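Local atomic coordinates of glutathione peroxidase-like protein (PDB entry 3DWV), a protein that probably reduces hydroperoxides at a redox-active cysteine, drawing electrons from tryparedoxin as a glutathione peroxidase-type enzyme of Trypanosoma brucei. Residues Asn149-Leu154 and Val162-Pro167. The protein carries 1 engineered substitution. Residues are numbered along the deposited sequence; the frame is centred on the assembly and turned at random. Where two conformers were deposited one is given.
Sequences NFTSFL and VERFSP
Leu154 O takes two backbone donors from the partner strand: Val162 N at 2.7 Å, almost straight at 176°, and a weak, longer bond from Glu163 N at 3.5 Å. Two residues thus face one, a classic beta bulge in the antiparallel hairpin formed by strands 152-155 and 161-165. Leu154 N returns a bond to Glu163 O, and the next hydrogen-bonded pair, Ser152 with Phe165, is closed by bonds in both directions. Beyond it the chains leave regular pairing, and a water bridges them, bonded to Phe150 O, Ser166 O and Ser152 OG, the last 2.8 Å away.

On one face of the sheet Phe153 and Arg164 run side by side. Arg164 CG sits off-centre over the Phe153 ring, 4.3 Å from its centroid, while Phe153 CZ lies over one face of the guanidinium, the two planes turned 68° apart. Arg164 holds its CG anti to its own backbone N (chi1 -175°), which carries the chain along the Phe153 ring until it bends at chi3. On the other face Leu154 CB meets the Phe165 ring in its plane, 4.0 Å from CE2, and helix 171-181 packs there through Ile174 and Lys177. Backbone bonds thus hold the outermost strand 161-165 to strand 152-155 in this thioredoxin-like sheet, while Arg164 NE, NH1 and NH2 bond to the carbonyl oxygens of Lys137, Ala145 and Lys144, tying that strand to the segment before the hairpin.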
# COMPACT_ATOMS: atom_id res chain seq x y z
N ASN A 149 4.56 7.00 -5.15
CA ASN A 149 3.24 6.38 -5.28
C ASN A 149 3.42 4.91 -5.67
O ASN A 149 4.40 4.57 -6.37
CB ASN A 149 2.45 7.18 -6.30
CG ASN A 149 1.99 8.51 -5.70
OD1 ASN A 149 2.01 9.58 -6.32
ND2 ASN A 149 1.57 8.42 -4.45
N PHE A 150 2.55 4.03 -5.24
CA PHE A 150 2.58 2.61 -5.57
C PHE A 150 3.78 1.88 -4.97
O PHE A 150 4.19 0.79 -5.40
CB PHE A 150 2.55 2.30 -7.10
CG PHE A 150 1.08 2.34 -7.55
CD1 PHE A 150 0.46 3.54 -7.85
CD2 PHE A 150 0.34 1.17 -7.67
CE1 PHE A 150 -0.87 3.53 -8.26
CE2 PHE A 150 -0.99 1.16 -8.04
CZ PHE A 150 -1.61 2.37 -8.35
N THR A 151 4.32 2.41 -3.87
CA THR A 151 5.14 1.56 -2.99
C THR A 151 4.22 0.53 -2.36
O THR A 151 3.03 0.80 -2.16
CB THR A 151 5.84 2.39 -1.91
OG1 THR A 151 6.83 3.17 -2.57
CG2 THR A 151 6.58 1.56 -0.85
N SER A 152 4.75 -0.69 -2.09
CA SER A 152 3.91 -1.70 -1.42
C SER A 152 4.68 -2.41 -0.31
O SER A 152 5.92 -2.43 -0.28
CB SER A 152 3.36 -2.74 -2.39
OG SER A 152 4.36 -3.43 -3.12
N PHE A 153 3.84 -3.00 0.56
CA PHE A 153 4.31 -3.89 1.58
C PHE A 153 3.65 -5.25 1.40
O PHE A 153 2.43 -5.34 1.31
CB PHE A 153 4.01 -3.39 3.00
CG PHE A 153 4.72 -2.06 3.29
CD1 PHE A 153 4.13 -0.84 2.90
CD2 PHE A 153 5.95 -2.10 3.94
CE1 PHE A 153 4.83 0.31 3.20
CE2 PHE A 153 6.64 -0.93 4.20
CZ PHE A 153 6.07 0.27 3.80
N LEU A 154 4.48 -6.29 1.36
CA LEU A 154 3.97 -7.66 1.39
C LEU A 154 3.80 -8.13 2.84
O LEU A 154 4.73 -8.02 3.65
CB LEU A 154 4.92 -8.59 0.67
CG LEU A 154 4.48 -10.03 0.47
CD1 LEU A 154 3.22 -10.21 -0.37
CD2 LEU A 154 5.62 -10.78 -0.23
N VAL A 162 6.68 -8.27 5.57
CA VAL A 162 7.90 -9.05 5.34
C VAL A 162 8.72 -8.52 4.19
O VAL A 162 9.90 -8.87 4.07
CB VAL A 162 7.53 -10.52 5.13
CG1 VAL A 162 7.06 -11.08 6.48
CG2 VAL A 162 6.48 -10.75 4.06
N GLU A 163 8.18 -7.70 3.31
CA GLU A 163 8.96 -7.04 2.25
C GLU A 163 8.36 -5.67 1.94
O GLU A 163 7.13 -5.48 2.06
CB GLU A 163 9.00 -7.84 0.94
CG GLU A 163 9.30 -9.32 1.05
CD GLU A 163 10.74 -9.70 1.29
OE1 GLU A 163 11.65 -8.86 1.07
OE2 GLU A 163 10.96 -10.88 1.71
N ARG A 164 9.20 -4.75 1.52
CA ARG A 164 8.81 -3.45 0.99
C ARG A 164 9.25 -3.46 -0.49
O ARG A 164 10.44 -3.75 -0.73
CB ARG A 164 9.44 -2.22 1.66
CG ARG A 164 8.93 -0.88 1.16
CD ARG A 164 9.79 0.35 1.41
NE ARG A 164 9.68 0.76 2.79
CZ ARG A 164 9.66 2.01 3.25
NH1 ARG A 164 9.74 3.07 2.45
NH2 ARG A 164 9.54 2.18 4.55
N PHE A 165 8.34 -3.14 -1.40
CA PHE A 165 8.70 -3.05 -2.82
C PHE A 165 8.58 -1.63 -3.36
O PHE A 165 7.58 -0.97 -3.06
CB PHE A 165 7.82 -3.96 -3.68
CG PHE A 165 8.06 -5.44 -3.37
CD1 PHE A 165 9.12 -6.13 -3.91
CD2 PHE A 165 7.18 -6.13 -2.54
CE1 PHE A 165 9.34 -7.48 -3.63
CE2 PHE A 165 7.39 -7.47 -2.25
CZ PHE A 165 8.46 -8.17 -2.79
N SER A 166 9.53 -1.17 -4.17
CA SER A 166 9.31 0.04 -4.95
C SER A 166 8.26 -0.18 -6.03
O SER A 166 7.90 -1.31 -6.39
CB SER A 166 10.66 0.41 -5.57
OG SER A 166 10.99 -0.54 -6.57
N PRO A 167 7.69 0.88 -6.57
CA PRO A 167 6.64 0.76 -7.58
C PRO A 167 7.05 0.10 -8.88
O PRO A 167 6.19 -0.42 -9.61
CB PRO A 167 6.28 2.22 -7.91
CG PRO A 167 7.48 2.98 -7.46
CD PRO A 167 7.90 2.30 -6.19
O HOH W 1 5.23 -1.85 -5.27
O HOH W 2 9.26 4.14 -0.79